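PDB 2HUN: 336aa long hypothetical dTDP-glucose 4,6-dehydratase from Pyrococcus horikoshii, which binds NAD(+) in a Rossmann-type domain and probably acts as a dTDP-glucose 4,6-dehydratase. Local coordinates for residues Glu119-Thr127 with Ile227-Ser236; Glu238-Glu247 with Arg280-Ile288. All coordinates share one frame; numbering follows the deposited sequence.

Contact 1: Glu119-Thr127 with Ile227-Ser236. With NAD (nicotinamide-adenine-dinucleotide), chain C.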
# COMPACT_ATOMS: atom_id res chain seq x y z
N GLU A 119 5.39 6.52 21.80
CA GLU A 119 5.69 7.95 21.78
C GLU A 119 6.93 8.30 20.97
O GLU A 119 7.24 9.48 20.77
CB GLU A 119 5.85 8.46 23.22
CG GLU A 119 4.73 7.99 24.13
CD GLU A 119 4.77 8.65 25.49
OE1 GLU A 119 5.88 8.81 26.04
OE2 GLU A 119 3.69 8.99 26.02
N VAL A 120 7.63 7.28 20.48
CA VAL A 120 8.84 7.51 19.69
C VAL A 120 8.49 8.26 18.40
O VAL A 120 7.45 8.03 17.80
CB VAL A 120 9.53 6.17 19.32
CG1 VAL A 120 8.75 5.44 18.24
CG2 VAL A 120 10.96 6.42 18.87
N ARG A 121 9.36 9.18 17.99
CA ARG A 121 9.14 9.94 16.76
C ARG A 121 9.62 9.08 15.59
O ARG A 121 10.79 8.74 15.52
CB ARG A 121 9.91 11.26 16.81
CG ARG A 121 9.86 12.08 15.52
CD ARG A 121 8.43 12.40 15.08
NE ARG A 121 8.42 13.18 13.85
CZ ARG A 121 7.41 13.21 12.99
NH1 ARG A 121 6.31 12.50 13.23
NH2 ARG A 121 7.49 13.96 11.89
N PHE A 122 8.71 8.75 14.69
CA PHE A 122 9.02 7.89 13.55
C PHE A 122 8.89 8.55 12.18
O PHE A 122 7.88 9.15 11.86
CB PHE A 122 8.10 6.66 13.62
CG PHE A 122 8.23 5.72 12.46
CD1 PHE A 122 9.44 5.09 12.18
CD2 PHE A 122 7.12 5.40 11.70
CE1 PHE A 122 9.53 4.16 11.14
CE2 PHE A 122 7.19 4.48 10.67
CZ PHE A 122 8.40 3.85 10.39
N VAL A 123 9.95 8.44 11.37
CA VAL A 123 9.94 8.98 10.02
C VAL A 123 10.16 7.82 9.05
O VAL A 123 11.19 7.15 9.09
CB VAL A 123 11.05 10.02 9.80
CG1 VAL A 123 11.14 10.37 8.32
CG2 VAL A 123 10.76 11.28 10.62
N HIS A 124 9.17 7.58 8.20
CA HIS A 124 9.21 6.51 7.19
C HIS A 124 9.65 7.13 5.87
O HIS A 124 8.96 8.00 5.33
CB HIS A 124 7.80 5.91 7.05
CG HIS A 124 7.70 4.80 6.05
ND1 HIS A 124 8.24 3.55 6.27
CD2 HIS A 124 7.08 4.73 4.85
CE1 HIS A 124 7.95 2.76 5.25
NE2 HIS A 124 7.25 3.45 4.38
N VAL A 125 10.80 6.68 5.36
CA VAL A 125 11.34 7.19 4.10
C VAL A 125 10.81 6.37 2.91
O VAL A 125 10.93 5.14 2.87
CB VAL A 125 12.89 7.17 4.10
CG1 VAL A 125 13.43 7.79 2.81
CG2 VAL A 125 13.42 7.94 5.30
N SER A 126 10.23 7.06 1.94
CA SER A 126 9.66 6.38 0.78
C SER A 126 10.11 7.04 -0.53
O SER A 126 10.98 7.92 -0.53
CB SER A 126 8.13 6.37 0.89
OG SER A 126 7.54 5.47 -0.03
N THR A 127 9.50 6.63 -1.64
CA THR A 127 9.89 7.11 -2.97
C THR A 127 8.84 7.75 -3.87
O THR A 127 7.64 7.47 -3.76
CB THR A 127 10.52 5.96 -3.77
OG1 THR A 127 10.79 6.39 -5.11
CG2 THR A 127 9.58 4.78 -3.81
N ILE A 227 14.69 15.50 5.77
CA ILE A 227 14.35 14.46 6.73
C ILE A 227 14.49 14.99 8.16
O ILE A 227 13.62 14.77 9.00
CB ILE A 227 15.25 13.21 6.56
CG1 ILE A 227 14.98 12.55 5.19
CG2 ILE A 227 15.00 12.22 7.70
CD1 ILE A 227 15.80 11.30 4.90
N GLU A 228 15.58 15.70 8.42
CA GLU A 228 15.82 16.27 9.74
C GLU A 228 14.66 17.17 10.12
O GLU A 228 14.12 17.08 11.23
CB GLU A 228 17.12 17.09 9.74
CG GLU A 228 17.32 17.93 11.01
CD GLU A 228 18.62 18.74 11.01
OE1 GLU A 228 18.93 19.38 9.98
OE2 GLU A 228 19.31 18.75 12.05
N LEU A 229 14.27 18.04 9.19
CA LEU A 229 13.19 18.98 9.40
C LEU A 229 11.88 18.24 9.70
O LEU A 229 11.15 18.62 10.61
CB LEU A 229 13.03 19.86 8.15
CG LEU A 229 12.46 21.26 8.35
CD1 LEU A 229 13.22 21.98 9.46
CD2 LEU A 229 12.60 22.03 7.04
N VAL A 230 11.59 17.21 8.91
CA VAL A 230 10.38 16.42 9.09
C VAL A 230 10.43 15.73 10.46
O VAL A 230 9.43 15.65 11.15
CB VAL A 230 10.23 15.35 7.97
CG1 VAL A 230 9.11 14.37 8.32
CG2 VAL A 230 9.92 16.03 6.64
N LEU A 231 11.61 15.24 10.83
CA LEU A 231 11.79 14.56 12.12
C LEU A 231 11.44 15.48 13.29
O LEU A 231 10.65 15.12 14.16
CB LEU A 231 13.24 14.09 12.28
CG LEU A 231 13.63 13.49 13.63
CD1 LEU A 231 12.96 12.14 13.82
CD2 LEU A 231 15.15 13.36 13.72
N LEU A 232 12.02 16.67 13.30
CA LEU A 232 11.81 17.63 14.38
C LEU A 232 10.53 18.48 14.30
O LEU A 232 10.02 18.90 15.32
CB LEU A 232 13.01 18.58 14.48
CG LEU A 232 14.41 18.00 14.68
CD1 LEU A 232 15.44 19.12 14.55
CD2 LEU A 232 14.52 17.32 16.04
N LYS A 233 10.02 18.73 13.10
CA LYS A 233 8.83 19.57 12.98
C LYS A 233 7.64 19.00 12.21
O LYS A 233 6.57 19.59 12.20
CB LYS A 233 9.22 20.91 12.36
CG LYS A 233 10.32 21.64 13.12
CD LYS A 233 10.78 22.82 12.31
CE LYS A 233 12.06 23.44 12.83
NZ LYS A 233 12.52 24.53 11.91
N GLY A 234 7.83 17.85 11.56
CA GLY A 234 6.75 17.24 10.80
C GLY A 234 5.59 16.79 11.66
O GLY A 234 5.77 16.30 12.78
N GLU A 235 4.37 16.92 11.13
CA GLU A 235 3.17 16.53 11.86
C GLU A 235 2.85 15.06 11.64
O GLU A 235 3.05 14.53 10.55
CB GLU A 235 2.00 17.40 11.42
CG GLU A 235 2.37 18.88 11.34
CD GLU A 235 1.21 19.75 10.88
OE1 GLU A 235 0.55 19.40 9.88
OE2 GLU A 235 0.98 20.80 11.52
N SER A 236 2.36 14.40 12.69
CA SER A 236 2.03 12.99 12.60
C SER A 236 0.88 12.77 11.62
O SER A 236 0.04 13.64 11.44
CB SER A 236 1.63 12.47 13.99
OG SER A 236 1.44 11.06 13.97
PA NAD C . 20.74 1.55 -0.56
O1A NAD C . 20.40 0.38 -1.39
O2A NAD C . 22.01 2.29 -0.82
O5B NAD C . 20.78 1.05 0.96
C5B NAD C . 19.69 0.36 1.60
C4B NAD C . 20.25 -0.02 2.97
O4B NAD C . 19.24 -0.68 3.76
C3B NAD C . 21.44 -1.01 2.84
O3B NAD C . 22.53 -0.61 3.70
C2B NAD C . 20.81 -2.37 3.19
O2B NAD C . 21.68 -3.37 3.71
C1B NAD C . 19.71 -1.96 4.18
N9A NAD C . 18.56 -2.89 4.23
C8A NAD C . 17.80 -3.33 3.22
N7A NAD C . 16.87 -4.16 3.69
C5A NAD C . 17.03 -4.26 5.01
C6A NAD C . 16.37 -4.97 6.05
N6A NAD C . 15.34 -5.78 5.84
N1A NAD C . 16.86 -4.80 7.36
C2A NAD C . 17.96 -3.96 7.61
N3A NAD C . 18.58 -3.29 6.63
C4A NAD C . 18.12 -3.44 5.36
O3 NAD C . 19.59 2.60 -0.89
PN NAD C . 19.25 4.09 -0.49
O1N NAD C . 19.22 4.77 -1.82
O2N NAD C . 20.21 4.64 0.48
O5D NAD C . 17.71 4.04 0.01
C5D NAD C . 17.27 4.49 1.29
C4D NAD C . 15.73 4.70 1.25
O4D NAD C . 15.40 5.85 0.45
C3D NAD C . 14.98 3.49 0.67
O3D NAD C . 13.81 3.24 1.49
C2D NAD C . 14.61 3.96 -0.77
O2D NAD C . 13.40 3.31 -1.19
C1D NAD C . 14.47 5.46 -0.58
N1N NAD C . 14.73 6.27 -1.78
C2N NAD C . 16.03 6.37 -2.38
C3N NAD C . 16.19 7.17 -3.52
C7N NAD C . 17.56 7.33 -4.22
O7N NAD C . 17.69 8.18 -5.10
N7N NAD C . 18.58 6.57 -3.83
C4N NAD C . 15.08 7.87 -4.07
C5N NAD C . 13.81 7.76 -3.47
C6N NAD C . 13.62 6.96 -2.32

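Contact 2: Glu238-Glu247 with Arg280-Ile288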
# COMPACT_ATOMS: atom_id res chain seq x y z
N GLU A 238 1.04 12.74 8.53
CA GLU A 238 1.25 13.49 7.30
C GLU A 238 2.36 12.96 6.39
O GLU A 238 3.40 12.50 6.86
CB GLU A 238 1.56 14.96 7.60
CG GLU A 238 0.47 15.75 8.31
CD GLU A 238 -0.79 15.89 7.47
OE1 GLU A 238 -0.72 15.69 6.24
OE2 GLU A 238 -1.86 16.21 8.05
N ILE A 239 2.14 13.05 5.09
CA ILE A 239 3.13 12.64 4.11
C ILE A 239 3.76 13.92 3.56
O ILE A 239 3.08 14.94 3.35
CB ILE A 239 2.49 11.85 2.94
CG1 ILE A 239 1.82 10.58 3.48
CG2 ILE A 239 3.56 11.49 1.90
CD1 ILE A 239 1.21 9.71 2.39
N TYR A 240 5.08 13.88 3.34
CA TYR A 240 5.80 15.04 2.84
C TYR A 240 6.63 14.70 1.59
O TYR A 240 7.60 13.94 1.67
CB TYR A 240 6.74 15.59 3.92
CG TYR A 240 6.05 16.21 5.12
CD1 TYR A 240 5.56 17.52 5.07
CD2 TYR A 240 5.87 15.48 6.29
CE1 TYR A 240 4.92 18.09 6.18
CE2 TYR A 240 5.23 16.03 7.40
CZ TYR A 240 4.76 17.34 7.34
OH TYR A 240 4.15 17.88 8.44
N ASN A 241 6.25 15.26 0.45
CA ASN A 241 6.99 15.05 -0.79
C ASN A 241 8.24 15.91 -0.67
O ASN A 241 8.19 16.99 -0.11
CB ASN A 241 6.22 15.53 -2.03
CG ASN A 241 5.17 14.55 -2.52
OD1 ASN A 241 5.20 13.35 -2.21
ND2 ASN A 241 4.25 15.06 -3.32
N ILE A 242 9.35 15.43 -1.23
CA ILE A 242 10.60 16.18 -1.20
C ILE A 242 11.20 16.15 -2.61
O ILE A 242 11.55 15.09 -3.12
CB ILE A 242 11.62 15.55 -0.23
CG1 ILE A 242 11.01 15.42 1.17
CG2 ILE A 242 12.88 16.41 -0.17
CD1 ILE A 242 11.88 14.65 2.17
N SER A 243 11.30 17.33 -3.22
CA SER A 243 11.83 17.47 -4.57
C SER A 243 12.50 18.82 -4.75
O SER A 243 12.10 19.82 -4.15
CB SER A 243 10.71 17.31 -5.61
OG SER A 243 9.74 18.33 -5.48
N ALA A 244 13.53 18.85 -5.59
CA ALA A 244 14.28 20.07 -5.83
C ALA A 244 13.76 20.92 -6.98
O ALA A 244 14.12 22.09 -7.10
CB ALA A 244 15.74 19.73 -6.06
N GLY A 245 12.90 20.34 -7.81
CA GLY A 245 12.39 21.08 -8.95
C GLY A 245 13.49 21.24 -9.98
O GLY A 245 13.60 22.27 -10.64
N GLU A 246 14.32 20.22 -10.11
CA GLU A 246 15.44 20.22 -11.06
C GLU A 246 15.25 19.01 -11.97
O GLU A 246 15.99 18.03 -11.87
CB GLU A 246 16.79 20.09 -10.33
CG GLU A 246 17.16 21.21 -9.36
CD GLU A 246 17.45 22.53 -10.05
OE1 GLU A 246 17.57 22.54 -11.29
OE2 GLU A 246 17.56 23.56 -9.35
N GLU A 247 14.24 19.08 -12.82
CA GLU A 247 13.95 17.97 -13.73
C GLU A 247 14.80 18.08 -14.97
O GLU A 247 14.73 19.07 -15.70
CB GLU A 247 12.46 17.95 -14.07
CG GLU A 247 11.61 17.78 -12.82
CD GLU A 247 10.12 17.74 -13.09
OE1 GLU A 247 9.71 17.99 -14.24
OE2 GLU A 247 9.37 17.46 -12.14
N ARG A 280 8.38 9.78 -17.02
CA ARG A 280 8.64 10.94 -16.19
C ARG A 280 7.99 10.80 -14.81
O ARG A 280 6.86 10.36 -14.67
CB ARG A 280 8.07 12.17 -16.90
CG ARG A 280 8.12 13.45 -16.06
CD ARG A 280 7.73 14.70 -16.86
NE ARG A 280 7.80 15.92 -16.04
CZ ARG A 280 6.70 16.26 -15.33
NH1 ARG A 280 5.61 15.51 -15.36
NH2 ARG A 280 6.72 17.37 -14.57
N TYR A 281 8.76 11.16 -13.79
CA TYR A 281 8.30 11.11 -12.41
C TYR A 281 8.43 12.53 -11.91
O TYR A 281 9.45 13.17 -12.16
CB TYR A 281 9.18 10.17 -11.59
CG TYR A 281 9.03 8.73 -12.00
CD1 TYR A 281 8.07 7.92 -11.40
CD2 TYR A 281 9.83 8.18 -13.00
CE1 TYR A 281 7.90 6.59 -11.78
CE2 TYR A 281 9.67 6.85 -13.39
CZ TYR A 281 8.71 6.07 -12.78
OH TYR A 281 8.56 4.75 -13.15
N SER A 282 7.41 13.04 -11.24
CA SER A 282 7.46 14.41 -10.76
C SER A 282 6.66 14.61 -9.48
O SER A 282 5.48 14.25 -9.42
CB SER A 282 6.96 15.35 -11.85
OG SER A 282 7.13 16.70 -11.48
N LEU A 283 7.30 15.18 -8.47
CA LEU A 283 6.66 15.43 -7.18
C LEU A 283 6.45 16.92 -6.91
O LEU A 283 7.32 17.74 -7.19
CB LEU A 283 7.48 14.85 -6.03
CG LEU A 283 7.82 13.36 -6.03
CD1 LEU A 283 8.37 13.00 -4.65
CD2 LEU A 283 6.59 12.53 -6.33
N ASP A 284 5.28 17.23 -6.37
CA ASP A 284 4.92 18.59 -5.99
C ASP A 284 5.31 18.67 -4.51
O ASP A 284 4.65 18.06 -3.67
CB ASP A 284 3.40 18.78 -6.13
CG ASP A 284 2.93 20.15 -5.66
OD1 ASP A 284 3.56 20.73 -4.74
OD2 ASP A 284 1.92 20.63 -6.21
N SER A 285 6.37 19.39 -4.19
CA SER A 285 6.79 19.51 -2.79
C SER A 285 6.40 20.83 -2.12
O SER A 285 7.14 21.35 -1.29
CB SER A 285 8.31 19.29 -2.67
OG SER A 285 9.02 20.17 -3.52
N TRP A 286 5.24 21.35 -2.47
CA TRP A 286 4.77 22.60 -1.87
C TRP A 286 4.40 22.44 -0.39
O TRP A 286 4.61 23.35 0.41
CB TRP A 286 3.55 23.13 -2.63
CG TRP A 286 2.92 24.30 -1.97
CD1 TRP A 286 1.68 24.36 -1.41
CD2 TRP A 286 3.52 25.59 -1.77
NE1 TRP A 286 1.47 25.61 -0.86
CE2 TRP A 286 2.58 26.38 -1.07
CE3 TRP A 286 4.76 26.16 -2.11
CZ2 TRP A 286 2.84 27.71 -0.70
CZ3 TRP A 286 5.02 27.48 -1.74
CH2 TRP A 286 4.06 28.24 -1.05
N LYS A 287 3.84 21.29 -0.03
CA LYS A 287 3.43 21.05 1.35
C LYS A 287 4.56 21.28 2.35
O LYS A 287 4.41 22.04 3.31
CB LYS A 287 2.90 19.62 1.49
CG LYS A 287 2.37 19.25 2.88
CD LYS A 287 1.73 17.87 2.83
CE LYS A 287 1.17 17.44 4.18
NZ LYS A 287 0.55 16.09 4.08
N ILE A 288 5.69 20.62 2.13
CA ILE A 288 6.82 20.77 3.03
C ILE A 288 7.38 22.18 2.97
O ILE A 288 7.87 22.70 3.98
CB ILE A 288 7.92 19.71 2.71
CG1 ILE A 288 8.87 19.59 3.90
CG2 ILE A 288 8.67 20.07 1.43
CD1 ILE A 288 9.89 18.46 3.77
O HOH W 1 5.87 18.61 0.09

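Contact 1: Glu119-Thr127 with Ile227-Ser236
R121 on strand 121-127 reaches the C-terminal end of helix 220-233 and binds its last turn. Its CG lies anti to the backbone N (chi1 174°), and a bend at chi2 turns the guanidinium onto the backbone carbonyls there. NH2 donates to V230 O at 2.7 Å; this oxygen lies in the guanidinium plane, and the bond is nearly straight, 164° at the hydrogen. NH2 approaches from above the V230 carbonyl plane, while G234 N reaches the same oxygen from the opposite face. NH2 also bonds S174 OG. NE donates to L231 O at 3.0 Å. G234 O lies over one face of the guanidinium. These carbonyls end a helix, so the positive charge probably suits its dipole. R121 CG touches L231 CD1 at 3.5 Å, the two side chains sliding past each other in opposite directions. A methionine here has no N-H for V230 O or L231 O, so the helix end would probably be held less firmly to the strand. Further along, V123 crosses L231 at about a right angle, with V123 CG2 4.0 Å from L231 CD1. V125 meets I227 the same way, CG2 to CD1, and its CG1 faces the NAD ribose, 3.6 Å from O4D. The strand lies between strands 78-81 and 172-182 of the Rossmann sheet. Helix 220-233 covers this face; helices 96-116 and 150-168 pack on the other side.

Contact 2: Glu238-Glu247 with Arg280-Ile288
K287 stretches from the first turn of helix 286-292 to E238 and I239. Its CB points toward the strand, and CG is anti to the backbone N (chi1 -177°). CG passes the Y240 ring obliquely, 4.2 Å from CD1. CD and CE run past I239 O. NZ then donates to I239 O at 2.9 Å, in the carbonyl plane on a lone pair. It also forms a salt bridge with E238 OE1, met on the anti side of the carboxylate. The amine thus ties a backbone carbonyl and a neighbouring acid to one helix turn.

Beside it, I288 packs CB on Y240 CD1 and CD1 on I242 CG1. A water links N241 O to I288 N. N241 lies over the loop before the helix: ND2 donates to D284 O at 3.0 Å, with the oxygen in the amide plane, while OD1 bonds Y131 OH. D284 OD1 accepts from W286 N, two residues on, in an Asx turn. S243 OG and S285 OG share a hydrogen bond of 2.8 Å.

At the far end E247 turns its carboxylate to R280 and S282. OE1 takes R280 NH2 on its syn lone pair at 3.1 Å, with the carboxylate and guanidinium planes 69° apart. S282 OG lies very close to OE2, so the length of this bond is doubtful. R280 NH1 bonds I134 O and G137 O as well.

The segment 280-288 therefore runs along strand 239-242 and the turn after it. That strand pairs in parallel with strand 172-182. I242 reaches H223 and A226 of helix 220-233.

Contacts 1 and 2 follow each other along the chain, with centres about 16 Å apart. Helix 220-233 leads directly into strand 239-242, and the two contacts meet at that junction. Y240 OH is 2.9 Å from E235 N, a probable hydrogen bond. V230 is shared packing: its CG2 lies 3.8 Å from I288 CD1, and its CG1 lies 4.0 Å from Y240 CD2. Strands 121-127 and 239-242 belong to the same sheet, and both pair with strand 172-182. Contact 1 touches the cofactor: S126 O is 3.3 Å from NAD C6N. Contact 2 stays further off, with the side chain of L283 about 8 Å from NAD and that of I242 about 7 Å from that of N181, an NAD(+)-binding residue.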